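Local coordinates for synaptic vesicle glycoprotein 2C (Homo sapiens, PDB 4JRA) that is a synaptic vesicle membrane glycoprotein, probably involved in regulated neurotransmitter secretion, whose luminal domain serves as a protein receptor for botulinum neurotoxin A, at residues N51-G56 with S71-D76; V78-T83 with T98-V103; F94-F99 with F114-F119. All coordinates share one frame; numbering follows the deposited sequence.

Contact 1. Residues N51-G56 with S71-D76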
ATOM      1  N   ASN D  51     -16.585  -2.150  39.487  1.00 43.73           N
ATOM      2  CA  ASN D  51     -17.804  -2.919  39.813  1.00 37.30           C
ATOM      3  C   ASN D  51     -19.073  -2.571  39.027  1.00 31.96           C
ATOM      4  O   ASN D  51     -20.064  -2.137  39.604  1.00 33.87           O
ATOM      5  CB  ASN D  51     -18.094  -2.808  41.309  1.00 36.58           C
ATOM      6  CG  ASN D  51     -16.911  -3.215  42.155  1.00 37.19           C
ATOM      7  OD1 ASN D  51     -16.086  -2.382  42.528  1.00 36.74           O
ATOM      8  ND2 ASN D  51     -16.814  -4.506  42.456  1.00 36.89           N
ATOM      9  N   GLN D  52     -19.043  -2.788  37.718  1.00 28.43           N
ATOM     10  CA  GLN D  52     -20.177  -2.504  36.856  1.00 24.58           C
ATOM     11  C   GLN D  52     -20.182  -3.519  35.742  1.00 21.53           C
ATOM     12  O   GLN D  52     -19.140  -3.821  35.180  1.00 22.83           O
ATOM     13  CB  GLN D  52     -20.049  -1.109  36.254  1.00 29.71           C
ATOM     14  CG  GLN D  52     -19.471  -0.068  37.186  1.00 30.19           C
ATOM     15  CD  GLN D  52     -19.341   1.282  36.519  1.00 36.14           C
ATOM     16  OE1 GLN D  52     -19.704   1.443  35.358  1.00 39.09           O
ATOM     17  NE2 GLN D  52     -18.826   2.263  37.249  1.00 37.84           N
ATOM     18  N   ILE D  53     -21.349  -4.069  35.440  1.00 26.19           N
ATOM     19  CA  ILE D  53     -21.482  -5.016  34.348  1.00 24.51           C
ATOM     20  C   ILE D  53     -22.327  -4.345  33.284  1.00 33.13           C
ATOM     21  O   ILE D  53     -23.544  -4.213  33.430  1.00 36.74           O
ATOM     22  CB  ILE D  53     -22.126  -6.333  34.794  1.00 21.82           C
ATOM     23  CG1 ILE D  53     -21.530  -6.799  36.123  1.00 25.95           C
ATOM     24  CG2 ILE D  53     -21.927  -7.395  33.723  1.00 21.36           C
ATOM     25  CD1 ILE D  53     -22.002  -8.182  36.581  1.00 29.21           C
ATOM     26  N   HIS D  54     -21.661  -3.878  32.232  1.00 32.29           N
ATOM     27  CA  HIS D  54     -22.320  -3.135  31.169  1.00 25.79           C
ATOM     28  C   HIS D  54     -22.635  -4.078  30.025  1.00 22.81           C
ATOM     29  O   HIS D  54     -21.737  -4.720  29.497  1.00 20.42           O
ATOM     30  CB  HIS D  54     -21.426  -1.989  30.702  1.00 21.29           C
ATOM     31  CG  HIS D  54     -21.197  -0.951  31.758  1.00 22.15           C
ATOM     32  ND1 HIS D  54     -22.229  -0.249  32.330  1.00 20.84           N
ATOM     33  CD2 HIS D  54     -20.063  -0.519  32.353  1.00 21.71           C
ATOM     34  CE1 HIS D  54     -21.739   0.591  33.233  1.00 18.31           C
ATOM     35  NE2 HIS D  54     -20.429   0.449  33.260  1.00 18.53           N
ATOM     36  N   THR D  55     -23.912  -4.178  29.660  1.00 25.71           N
ATOM     37  CA  THR D  55     -24.335  -5.046  28.560  1.00 26.35           C
ATOM     38  C   THR D  55     -25.166  -4.285  27.529  1.00 28.26           C
ATOM     39  O   THR D  55     -25.899  -3.363  27.874  1.00 34.50           O
ATOM     40  CB  THR D  55     -25.158  -6.256  29.067  1.00 23.98           C
ATOM     41  OG1 THR D  55     -26.537  -5.897  29.149  1.00 31.34           O
ATOM     42  CG2 THR D  55     -24.681  -6.713  30.438  1.00 20.65           C
ATOM     43  N   GLY D  56     -25.028  -4.657  26.261  1.00 24.30           N
ATOM     44  CA  GLY D  56     -25.920  -4.173  25.228  1.00 22.33           C
ATOM     45  C   GLY D  56     -25.648  -2.760  24.752  1.00 21.99           C
ATOM     46  O   GLY D  56     -26.496  -2.151  24.104  1.00 21.62           O
ATOM     47  N   SER D  71     -12.642  -5.224  38.143  1.00 40.11           N
ATOM     48  CA  SER D  71     -13.799  -6.109  38.148  1.00 42.84           C
ATOM     49  C   SER D  71     -14.971  -5.489  37.386  1.00 41.73           C
ATOM     50  O   SER D  71     -16.117  -5.554  37.822  1.00 43.34           O
ATOM     51  CB  SER D  71     -14.198  -6.457  39.588  1.00 45.82           C
ATOM     52  OG  SER D  71     -13.210  -7.262  40.211  1.00 46.81           O
ATOM     53  N   VAL D  72     -14.660  -4.880  36.245  1.00 39.78           N
ATOM     54  CA  VAL D  72     -15.667  -4.316  35.344  1.00 31.55           C
ATOM     55  C   VAL D  72     -15.899  -5.308  34.215  1.00 28.05           C
ATOM     56  O   VAL D  72     -14.976  -5.971  33.791  1.00 27.52           O
ATOM     57  CB  VAL D  72     -15.190  -2.974  34.755  1.00 23.05           C
ATOM     58  CG1 VAL D  72     -16.054  -2.552  33.565  1.00 20.43           C
ATOM     59  CG2 VAL D  72     -15.196  -1.917  35.833  1.00 19.39           C
ATOM     60  N   THR D  73     -17.126  -5.414  33.724  1.00 32.19           N
ATOM     61  CA  THR D  73     -17.414  -6.348  32.644  1.00 32.86           C
ATOM     62  C   THR D  73     -18.283  -5.699  31.583  1.00 31.18           C
ATOM     63  O   THR D  73     -19.347  -5.184  31.877  1.00 35.00           O
ATOM     64  CB  THR D  73     -18.095  -7.621  33.176  1.00 35.88           C
ATOM     65  OG1 THR D  73     -17.141  -8.388  33.921  1.00 41.28           O
ATOM     66  CG2 THR D  73     -18.622  -8.474  32.036  1.00 35.20           C
ATOM     67  N   PHE D  74     -17.799  -5.699  30.349  1.00 29.48           N
ATOM     68  CA  PHE D  74     -18.611  -5.310  29.210  1.00 25.72           C
ATOM     69  C   PHE D  74     -19.020  -6.603  28.527  1.00 22.20           C
ATOM     70  O   PHE D  74     -18.152  -7.398  28.181  1.00 18.37           O
ATOM     71  CB  PHE D  74     -17.828  -4.440  28.222  1.00 22.97           C
ATOM     72  CG  PHE D  74     -17.404  -3.095  28.771  1.00 17.57           C
ATOM     73  CD1 PHE D  74     -16.247  -2.975  29.517  1.00 15.23           C
ATOM     74  CD2 PHE D  74     -18.137  -1.949  28.503  1.00 14.28           C
ATOM     75  CE1 PHE D  74     -15.842  -1.750  30.001  1.00 16.09           C
ATOM     76  CE2 PHE D  74     -17.733  -0.727  28.985  1.00 13.59           C
ATOM     77  CZ  PHE D  74     -16.587  -0.626  29.732  1.00 15.95           C
ATOM     78  N   LYS D  75     -20.324  -6.830  28.354  1.00 22.08           N
ATOM     79  CA  LYS D  75     -20.802  -7.969  27.568  1.00 21.26           C
ATOM     80  C   LYS D  75     -21.636  -7.503  26.374  1.00 18.17           C
ATOM     81  O   LYS D  75     -22.231  -6.439  26.424  1.00 21.38           O
ATOM     82  CB  LYS D  75     -21.607  -8.945  28.428  1.00 23.31           C
ATOM     83  CG  LYS D  75     -21.958 -10.210  27.654  1.00 26.30           C
ATOM     84  CD  LYS D  75     -22.726 -11.219  28.454  1.00 29.20           C
ATOM     85  CE  LYS D  75     -21.824 -12.291  29.006  1.00 33.87           C
ATOM     86  NZ  LYS D  75     -22.565 -13.217  29.919  1.00 37.86           N
ATOM     87  N   ASP D  76     -21.652  -8.287  25.300  1.00 17.36           N
ATOM     88  CA  ASP D  76     -22.568  -8.060  24.173  1.00 23.92           C
ATOM     89  C   ASP D  76     -22.675  -6.596  23.744  1.00 24.10           C
ATOM     90  O   ASP D  76     -23.782  -6.057  23.637  1.00 26.64           O
ATOM     91  CB  ASP D  76     -23.967  -8.565  24.531  1.00 27.16           C
ATOM     92  CG  ASP D  76     -24.008 -10.056  24.765  1.00 32.90           C
ATOM     93  OD1 ASP D  76     -23.486 -10.801  23.911  1.00 38.00           O
ATOM     94  OD2 ASP D  76     -24.559 -10.483  25.810  1.00 33.67           O
TER
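H54 and F74 lie side by side on the inner face of two parallel strands, and they form the dense part of this contact. CB of H54 comes within 4.0 Å of CD2 of F74, while CD2 of H54 lies near CE2 of F74. The two rings lean together obliquely, their planes 42° apart. Both residues carry CG anti to the carbonyl carbon (chi1 -65° in each), which points the rings the same way. V72 adds to this side, its CG1 touching Q52 O at 3.7 Å; a compact branched valine fits beside M49, which also packs against F74. F74, wholly apolar, belongs in the interior, whereas H54, on a strand that is outermost in its sheet within this chain, remains partly exposed and can afford a polar ring.

The residues pair exactly one coil apart, twenty positions along the chain. This is the register of the pentapeptide-repeat quadrilateral beta-helix, in which each coil is built of four five-residue sides. Backbone bonds run between the coils: T73 N reaches Q52 O at 3.0 Å, H54 N reaches T73 O at 2.7 Å, and K75 N reaches H54 O at 2.8 Å. All three donors lie nearly in line with the carbonyls.

The outward side is more open to solvent and has fewer contacts, although CG2 of I53 still meets CG2 of T73 at 3.9 Å. CG2 of T55 only approaches CB of K75, whose long chain leads its amine away from T55 at the partly exposed surface, a suitable place for a charge. At the corner the grip slackens: G56 N makes just two weak bonds, at 3.3 Å to K75 O and at 3.2 Å to D76 O. G56 has a positive phi of 78°, a conformation easily taken without a side chain.

Contact 2. Residues V78-T83 with T98-V103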
ATOM      1  N   VAL D  78     -20.726  -2.955  21.597  1.00 20.73           N
ATOM      2  CA  VAL D  78     -19.999  -2.542  20.403  1.00 22.24           C
ATOM      3  C   VAL D  78     -19.206  -1.275  20.721  1.00 19.80           C
ATOM      4  O   VAL D  78     -19.743  -0.354  21.321  1.00 18.58           O
ATOM      5  CB  VAL D  78     -20.979  -2.275  19.264  1.00 26.33           C
ATOM      6  CG1 VAL D  78     -20.235  -1.825  18.008  1.00 28.01           C
ATOM      7  CG2 VAL D  78     -21.794  -3.526  18.996  1.00 30.33           C
ATOM      8  N   PHE D  79     -17.928  -1.251  20.347  1.00 19.47           N
ATOM      9  CA  PHE D  79     -17.062  -0.092  20.572  1.00 15.86           C
ATOM     10  C   PHE D  79     -16.606   0.496  19.238  1.00 14.63           C
ATOM     11  O   PHE D  79     -15.897  -0.161  18.511  1.00 17.69           O
ATOM     12  CB  PHE D  79     -15.836  -0.512  21.373  1.00 17.65           C
ATOM     13  CG  PHE D  79     -16.152  -0.985  22.773  1.00 16.76           C
ATOM     14  CD1 PHE D  79     -16.686  -2.239  22.992  1.00 15.16           C
ATOM     15  CD2 PHE D  79     -15.893  -0.185  23.865  1.00 11.60           C
ATOM     16  CE1 PHE D  79     -16.973  -2.670  24.260  1.00 13.16           C
ATOM     17  CE2 PHE D  79     -16.177  -0.618  25.136  1.00 11.09           C
ATOM     18  CZ  PHE D  79     -16.722  -1.862  25.331  1.00 16.00           C
ATOM     19  N   LYS D  80     -16.982   1.734  18.929  1.00 19.97           N
ATOM     20  CA  LYS D  80     -16.668   2.338  17.629  1.00 21.31           C
ATOM     21  C   LYS D  80     -15.837   3.629  17.689  1.00 19.85           C
ATOM     22  O   LYS D  80     -16.300   4.637  18.217  1.00 21.56           O
ATOM     23  CB  LYS D  80     -17.969   2.658  16.903  1.00 22.01           C
ATOM     24  CG  LYS D  80     -18.833   1.461  16.634  1.00 27.00           C
ATOM     25  CD  LYS D  80     -19.931   1.826  15.659  1.00 30.33           C
ATOM     26  CE  LYS D  80     -20.978   0.738  15.539  1.00 29.60           C
ATOM     27  NZ  LYS D  80     -21.870   0.979  14.376  1.00 26.84           N
ATOM     28  N   SER D  81     -14.640   3.605  17.105  1.00 14.17           N
ATOM     29  CA  SER D  81     -13.791   4.794  17.004  1.00 16.81           C
ATOM     30  C   SER D  81     -13.425   5.342  18.377  1.00 17.59           C
ATOM     31  O   SER D  81     -13.268   6.551  18.586  1.00 19.75           O
ATOM     32  CB  SER D  81     -14.461   5.864  16.147  1.00 22.70           C
ATOM     33  OG  SER D  81     -14.307   5.560  14.770  1.00 33.50           O
ATOM     34  N   CYS D  82     -13.263   4.417  19.305  1.00 14.08           N
ATOM     35  CA  CYS D  82     -12.909   4.732  20.668  1.00 18.39           C
ATOM     36  C   CYS D  82     -11.391   4.659  20.841  1.00 23.13           C
ATOM     37  O   CYS D  82     -10.674   4.325  19.908  1.00 22.68           O
ATOM     38  CB  CYS D  82     -13.623   3.750  21.592  1.00 18.61           C
ATOM     39  SG  CYS D  82     -15.400   3.993  21.644  1.00 16.83           S
ATOM     40  N   THR D  83     -10.902   4.990  22.032  1.00 25.95           N
ATOM     41  CA  THR D  83      -9.467   4.968  22.301  1.00 27.77           C
ATOM     42  C   THR D  83      -9.200   4.489  23.724  1.00 27.60           C
ATOM     43  O   THR D  83      -9.788   5.000  24.667  1.00 20.49           O
ATOM     44  CB  THR D  83      -8.857   6.363  22.096  1.00 29.30           C
ATOM     45  OG1 THR D  83      -9.743   7.144  21.288  1.00 35.81           O
ATOM     46  CG2 THR D  83      -7.513   6.274  21.402  1.00 24.33           C
ATOM     47  N   THR D  98     -17.718  -6.369  19.947  1.00 15.01           N
ATOM     48  CA  THR D  98     -17.082  -6.039  18.693  1.00 13.44           C
ATOM     49  C   THR D  98     -16.397  -4.698  18.904  1.00 16.50           C
ATOM     50  O   THR D  98     -16.993  -3.767  19.422  1.00 20.02           O
ATOM     51  CB  THR D  98     -18.082  -5.969  17.503  1.00 14.14           C
ATOM     52  OG1 THR D  98     -18.998  -4.906  17.699  1.00 23.66           O
ATOM     53  CG2 THR D  98     -18.865  -7.246  17.374  1.00 14.05           C
ATOM     54  N   PHE D  99     -15.128  -4.613  18.536  1.00 20.59           N
ATOM     55  CA  PHE D  99     -14.415  -3.357  18.591  1.00 15.88           C
ATOM     56  C   PHE D  99     -14.191  -2.907  17.160  1.00 12.81           C
ATOM     57  O   PHE D  99     -13.720  -3.680  16.348  1.00 16.18           O
ATOM     58  CB  PHE D  99     -13.092  -3.539  19.321  1.00 15.35           C
ATOM     59  CG  PHE D  99     -13.242  -3.798  20.798  1.00 12.86           C
ATOM     60  CD1 PHE D  99     -13.354  -5.080  21.278  1.00 12.90           C
ATOM     61  CD2 PHE D  99     -13.244  -2.757  21.704  1.00 11.00           C
ATOM     62  CE1 PHE D  99     -13.486  -5.324  22.642  1.00 13.26           C
ATOM     63  CE2 PHE D  99     -13.374  -2.997  23.058  1.00 12.06           C
ATOM     64  CZ  PHE D  99     -13.501  -4.282  23.528  1.00  9.99           C
ATOM     65  N   ILE D 100     -14.539  -1.665  16.843  1.00 13.83           N
ATOM     66  CA  ILE D 100     -14.356  -1.152  15.491  1.00 20.03           C
ATOM     67  C   ILE D 100     -13.566   0.146  15.483  1.00 24.27           C
ATOM     68  O   ILE D 100     -13.916   1.100  16.169  1.00 29.55           O
ATOM     69  CB  ILE D 100     -15.702  -0.899  14.806  1.00 22.58           C
ATOM     70  CG1 ILE D 100     -16.538  -2.183  14.804  1.00 21.01           C
ATOM     71  CG2 ILE D 100     -15.483  -0.376  13.384  1.00 24.01           C
ATOM     72  CD1 ILE D 100     -17.890  -2.025  14.143  1.00 21.77           C
ATOM     73  N   ASP D 101     -12.502   0.170  14.696  1.00 21.98           N
ATOM     74  CA  ASP D 101     -11.732   1.380  14.474  1.00 19.38           C
ATOM     75  C   ASP D 101     -11.138   1.941  15.777  1.00 17.58           C
ATOM     76  O   ASP D 101     -10.830   3.151  15.860  1.00 14.86           O
ATOM     77  CB  ASP D 101     -12.608   2.430  13.766  1.00 18.60           C
ATOM     78  CG  ASP D 101     -13.001   2.020  12.340  1.00 20.98           C
ATOM     79  OD1 ASP D 101     -12.441   1.036  11.816  1.00 23.47           O
ATOM     80  OD2 ASP D 101     -13.866   2.690  11.728  1.00 17.57           O
ATOM     81  N   THR D 102     -10.964   1.075  16.784  1.00 14.55           N
ATOM     82  CA  THR D 102     -10.431   1.517  18.088  1.00  9.80           C
ATOM     83  C   THR D 102      -8.938   1.211  18.289  1.00 12.82           C
ATOM     84  O   THR D 102      -8.385   0.281  17.733  1.00 12.76           O
ATOM     85  CB  THR D 102     -11.257   0.982  19.304  1.00 20.97           C
ATOM     86  OG1 THR D 102     -10.774  -0.295  19.718  1.00 36.54           O
ATOM     87  CG2 THR D 102     -12.715   0.867  18.967  1.00 12.81           C
ATOM     88  N   VAL D 103      -8.293   2.046  19.088  1.00 14.39           N
ATOM     89  CA  VAL D 103      -6.887   1.918  19.415  1.00 11.27           C
ATOM     90  C   VAL D 103      -6.712   1.467  20.880  1.00 16.94           C
ATOM     91  O   VAL D 103      -7.401   1.942  21.789  1.00 15.54           O
ATOM     92  CB  VAL D 103      -6.194   3.268  19.191  1.00 12.40           C
ATOM     93  CG1 VAL D 103      -4.709   3.197  19.541  1.00 13.55           C
ATOM     94  CG2 VAL D 103      -6.383   3.693  17.740  1.00 18.76           C
TER
HETATM   95  O   HOH W   1      -9.928   5.489  17.265  1.00 13.02           O
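V78 opens the contact by straddling the hydroxyl of T98: its CG1 lies 3.3 Å from OG1 of T98, and CG2 is almost as near. T98 holds OG1 between its own backbone N and carbonyl carbon (chi1 65°), and this turns the oxygen toward the valine methyls.

F79, next in line, points inward and makes an offset stack on F99, the centroids 4.5 Å apart and the planes inclined by 19°. CE2 of F99 sits over one face of the F79 ring near its rim, 3.4 Å from CD1 of F79, and the backbone oxygen of T98 lies at that ring's edge. Flat apolar rings suit this place because successive coils present them at strand spacing. Such a pile of inward aromatic rings, one per coil on a side, is part of the interior core of a pentapeptide-repeat beta-helix, and Y59 extends it beyond F79. The backbone of F79 is held from both ends: F79 N bonds to T98 O, and F79 O receives I100 N at 2.6 Å.

K80 turns outward again, where its aliphatic part runs beside I100 and its amine makes a long, weak ion pair with E58. S81 takes the corner with positive phi; S81 N bonds to I100 O at 2.8 Å. The small OG of S81 rests on CB of D101. C82, buried, sets CB 4.0 Å from CG2 of T102. C82 O accepts a weak bond from V103 N and one from a water at 3.0 Å, which also donates to D101 O. T83 then lays CG2 against CB of V103.

Contact 3. Residues F94-F99 with F114-F119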
ATOM      1  N   PHE D  94     -14.087  -8.399  28.426  1.00 30.82           N
ATOM      2  CA  PHE D  94     -14.937  -7.944  27.346  1.00 26.55           C
ATOM      3  C   PHE D  94     -15.496  -9.184  26.654  1.00 20.22           C
ATOM      4  O   PHE D  94     -14.795  -9.818  25.880  1.00 18.27           O
ATOM      5  CB  PHE D  94     -14.105  -7.132  26.368  1.00 23.35           C
ATOM      6  CG  PHE D  94     -13.583  -5.847  26.940  1.00 21.61           C
ATOM      7  CD1 PHE D  94     -12.362  -5.802  27.594  1.00 24.07           C
ATOM      8  CD2 PHE D  94     -14.307  -4.673  26.804  1.00 20.10           C
ATOM      9  CE1 PHE D  94     -11.882  -4.609  28.107  1.00 27.05           C
ATOM     10  CE2 PHE D  94     -13.832  -3.486  27.313  1.00 22.51           C
ATOM     11  CZ  PHE D  94     -12.624  -3.447  27.967  1.00 26.55           C
ATOM     12  N   LYS D  95     -16.745  -9.536  26.950  1.00 20.11           N
ATOM     13  CA  LYS D  95     -17.345 -10.759  26.414  1.00 20.54           C
ATOM     14  C   LYS D  95     -18.303 -10.471  25.266  1.00 23.74           C
ATOM     15  O   LYS D  95     -19.214  -9.661  25.393  1.00 31.48           O
ATOM     16  CB  LYS D  95     -18.068 -11.521  27.520  1.00 15.23           C
ATOM     17  CG  LYS D  95     -17.203 -11.784  28.751  1.00 22.50           C
ATOM     18  CD  LYS D  95     -18.061 -12.310  29.896  1.00 28.92           C
ATOM     19  CE  LYS D  95     -17.262 -12.596  31.158  1.00 33.75           C
ATOM     20  NZ  LYS D  95     -18.018 -13.471  32.107  1.00 35.72           N
ATOM     21  N   ASN D  96     -18.091 -11.138  24.142  1.00 22.76           N
ATOM     22  CA  ASN D  96     -18.980 -11.007  23.000  1.00 21.15           C
ATOM     23  C   ASN D  96     -19.060  -9.548  22.552  1.00 19.79           C
ATOM     24  O   ASN D  96     -20.156  -9.037  22.304  1.00 15.79           O
ATOM     25  CB  ASN D  96     -20.382 -11.526  23.358  1.00 19.17           C
ATOM     26  CG  ASN D  96     -20.350 -12.693  24.343  1.00 18.31           C
ATOM     27  OD1 ASN D  96     -20.295 -12.490  25.552  1.00 22.27           O
ATOM     28  ND2 ASN D  96     -20.400 -13.910  23.837  1.00 18.05           N
ATOM     29  N   CYS D  97     -17.900  -8.883  22.473  1.00 18.94           N
ATOM     30  CA  CYS D  97     -17.823  -7.447  22.132  1.00 20.50           C
ATOM     31  C   CYS D  97     -17.188  -7.280  20.752  1.00 19.45           C
ATOM     32  O   CYS D  97     -16.243  -7.977  20.418  1.00 16.81           O
ATOM     33  CB  CYS D  97     -17.005  -6.649  23.153  1.00 12.93           C
ATOM     34  SG  CYS D  97     -17.734  -6.470  24.769  1.00  9.77           S
ATOM     35  N   THR D  98     -17.718  -6.369  19.947  1.00 15.01           N
ATOM     36  CA  THR D  98     -17.082  -6.039  18.693  1.00 13.44           C
ATOM     37  C   THR D  98     -16.397  -4.698  18.904  1.00 16.50           C
ATOM     38  O   THR D  98     -16.993  -3.767  19.422  1.00 20.02           O
ATOM     39  CB  THR D  98     -18.082  -5.969  17.503  1.00 14.14           C
ATOM     40  OG1 THR D  98     -18.998  -4.906  17.699  1.00 23.66           O
ATOM     41  CG2 THR D  98     -18.865  -7.246  17.374  1.00 14.05           C
ATOM     42  N   PHE D  99     -15.128  -4.613  18.536  1.00 20.59           N
ATOM     43  CA  PHE D  99     -14.415  -3.357  18.591  1.00 15.88           C
ATOM     44  C   PHE D  99     -14.191  -2.907  17.160  1.00 12.81           C
ATOM     45  O   PHE D  99     -13.720  -3.680  16.348  1.00 16.18           O
ATOM     46  CB  PHE D  99     -13.092  -3.539  19.321  1.00 15.35           C
ATOM     47  CG  PHE D  99     -13.242  -3.798  20.798  1.00 12.86           C
ATOM     48  CD1 PHE D  99     -13.354  -5.080  21.278  1.00 12.90           C
ATOM     49  CD2 PHE D  99     -13.244  -2.757  21.704  1.00 11.00           C
ATOM     50  CE1 PHE D  99     -13.486  -5.324  22.642  1.00 13.26           C
ATOM     51  CE2 PHE D  99     -13.374  -2.997  23.058  1.00 12.06           C
ATOM     52  CZ  PHE D  99     -13.501  -4.282  23.528  1.00  9.99           C
ATOM     53  N   PHE D 114     -10.538 -10.749  26.553  1.00 29.82           N
ATOM     54  CA  PHE D 114     -11.559 -10.651  25.520  1.00 22.57           C
ATOM     55  C   PHE D 114     -12.030 -12.053  25.192  1.00 21.33           C
ATOM     56  O   PHE D 114     -11.266 -12.842  24.649  1.00 25.75           O
ATOM     57  CB  PHE D 114     -10.985 -10.001  24.263  1.00 19.20           C
ATOM     58  CG  PHE D 114     -10.312  -8.686  24.505  1.00 17.89           C
ATOM     59  CD1 PHE D 114      -9.098  -8.623  25.174  1.00 25.81           C
ATOM     60  CD2 PHE D 114     -10.857  -7.520  24.026  1.00 15.40           C
ATOM     61  CE1 PHE D 114      -8.466  -7.409  25.390  1.00 26.74           C
ATOM     62  CE2 PHE D 114     -10.222  -6.300  24.243  1.00 18.26           C
ATOM     63  CZ  PHE D 114      -9.030  -6.251  24.921  1.00 22.27           C
ATOM     64  N   ILE D 115     -13.278 -12.370  25.520  1.00 17.99           N
ATOM     65  CA  ILE D 115     -13.795 -13.728  25.327  1.00 12.53           C
ATOM     66  C   ILE D 115     -14.841 -13.800  24.195  1.00 18.91           C
ATOM     67  O   ILE D 115     -15.764 -12.988  24.133  1.00 20.12           O
ATOM     68  CB  ILE D 115     -14.348 -14.285  26.652  1.00 13.06           C
ATOM     69  CG1 ILE D 115     -13.232 -14.352  27.702  1.00 19.85           C
ATOM     70  CG2 ILE D 115     -14.932 -15.669  26.459  1.00 12.32           C
ATOM     71  CD1 ILE D 115     -12.059 -15.297  27.334  1.00 33.15           C
ATOM     72  N   ASP D 116     -14.677 -14.788  23.315  1.00 23.97           N
ATOM     73  CA  ASP D 116     -15.486 -14.930  22.106  1.00 26.63           C
ATOM     74  C   ASP D 116     -15.528 -13.572  21.458  1.00 26.48           C
ATOM     75  O   ASP D 116     -16.586 -12.970  21.283  1.00 23.83           O
ATOM     76  CB  ASP D 116     -16.884 -15.485  22.421  1.00 29.69           C
ATOM     77  CG  ASP D 116     -16.837 -16.907  23.000  1.00 25.21           C
ATOM     78  OD1 ASP D 116     -15.844 -17.613  22.726  1.00 23.64           O
ATOM     79  OD2 ASP D 116     -17.778 -17.313  23.733  1.00 18.98           O
ATOM     80  N   SER D 117     -14.329 -13.122  21.096  1.00 33.21           N
ATOM     81  CA  SER D 117     -14.040 -11.740  20.712  1.00 33.57           C
ATOM     82  C   SER D 117     -14.000 -11.478  19.195  1.00 33.46           C
ATOM     83  O   SER D 117     -13.952 -12.418  18.390  1.00 37.27           O
ATOM     84  CB  SER D 117     -12.692 -11.318  21.339  1.00 32.73           C
ATOM     85  OG  SER D 117     -11.756 -12.396  21.387  1.00 27.20           O
ATOM     86  N   GLU D 118     -14.033 -10.189  18.831  1.00 25.70           N
ATOM     87  CA  GLU D 118     -13.894  -9.726  17.442  1.00 20.75           C
ATOM     88  C   GLU D 118     -13.284  -8.299  17.335  1.00 17.23           C
ATOM     89  O   GLU D 118     -13.685  -7.373  18.057  1.00 10.49           O
ATOM     90  CB  GLU D 118     -15.256  -9.775  16.746  1.00 20.93           C
ATOM     91  CG  GLU D 118     -15.512  -8.638  15.775  1.00 25.31           C
ATOM     92  CD  GLU D 118     -16.801  -8.816  15.024  1.00 35.53           C
ATOM     93  OE1 GLU D 118     -17.575  -9.715  15.399  1.00 37.51           O
ATOM     94  OE2 GLU D 118     -17.045  -8.064  14.054  1.00 42.06           O
ATOM     95  N   PHE D 119     -12.311  -8.141  16.429  1.00 22.30           N
ATOM     96  CA  PHE D 119     -11.639  -6.858  16.143  1.00 14.67           C
ATOM     97  C   PHE D 119     -11.822  -6.537  14.682  1.00  8.64           C
ATOM     98  O   PHE D 119     -11.927  -7.428  13.873  1.00 16.29           O
ATOM     99  CB  PHE D 119     -10.142  -6.938  16.483  1.00  8.88           C
ATOM    100  CG  PHE D 119      -9.881  -7.206  17.938  1.00 11.86           C
ATOM    101  CD1 PHE D 119      -9.823  -6.168  18.855  1.00 14.32           C
ATOM    102  CD2 PHE D 119      -9.756  -8.498  18.402  1.00 14.73           C
ATOM    103  CE1 PHE D 119      -9.627  -6.421  20.193  1.00 16.61           C
ATOM    104  CE2 PHE D 119      -9.559  -8.757  19.739  1.00 14.85           C
ATOM    105  CZ  PHE D 119      -9.496  -7.716  20.634  1.00 20.23           C
TER
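The F114 ring meets two other rings in different ways: CD1 of F94 lies 4.0 Å above one face, toward the rim, whereas CE1 of F99 comes to its edge in plane, 3.7 Å from CD2 of F114. F94 and F114 are almost parallel, 17° between planes, but slid so far that they barely overlap. F99 and F114 instead lie obliquely, their side chains crossing at about a right angle. At the edge of the F99 ring, in its plane, are CG of F94 and the backbone oxygen of E118. F119 runs alongside F99, nearly parallel to it and again slid apart, with CE1 of F119 4.1 Å from CD1 of F99.

These four phenylalanines form an aromatic cluster where two adjoining sides of the quadrilateral beta-helix meet. Each points its CB inward, and a large apolar ring suits the interior, where rings of successive coils and adjoining sides pack on one another. C97, small and buried, occupies the bend between the two strands.

On both sides backbone bonds link one coil to the next. I115 N bonds to F94 O at 3.0 Å, tilted 34° from the carbonyl plane; N96 N meets I115 O more directly, also at 3.0 Å; beyond the bend F99 N reaches E118 O at 3.2 Å. On the outer face the extended E118 lies alongside T98, its OE1 3.4 Å from the methyl CG2 of T98, so the carboxylate end itself rests against the methyl. S117 OG makes a weak bond to F114 O. Within this chain the strand of F119 is outermost in its sheet; another protein chain uses its edge, hydrogen-bonding to the F119 backbone, consistent with toxin binding there.

How the contacts relate
From the N terminus, contact 1 comes first: it closes a loop of one coil, pairing 51-56 with 71-76. The chain bends straight into 78-83, which opens contact 2 and is met one coil later by 98-103. Contact 3 begins at 94-99, before contact 2 has closed, so these two loops overlap, sharing T98 and F99, while contact 1 is complete before either starts. Contacts 1 and 3 both reach one sheet, where strands 73-75 and 93-95 are neighbours; contacts 2 and 3 share the adjoining sheet through strand 98-100. F74 against F79, and F79 against F94, are among the ring contacts that pack across the corner between these two sides.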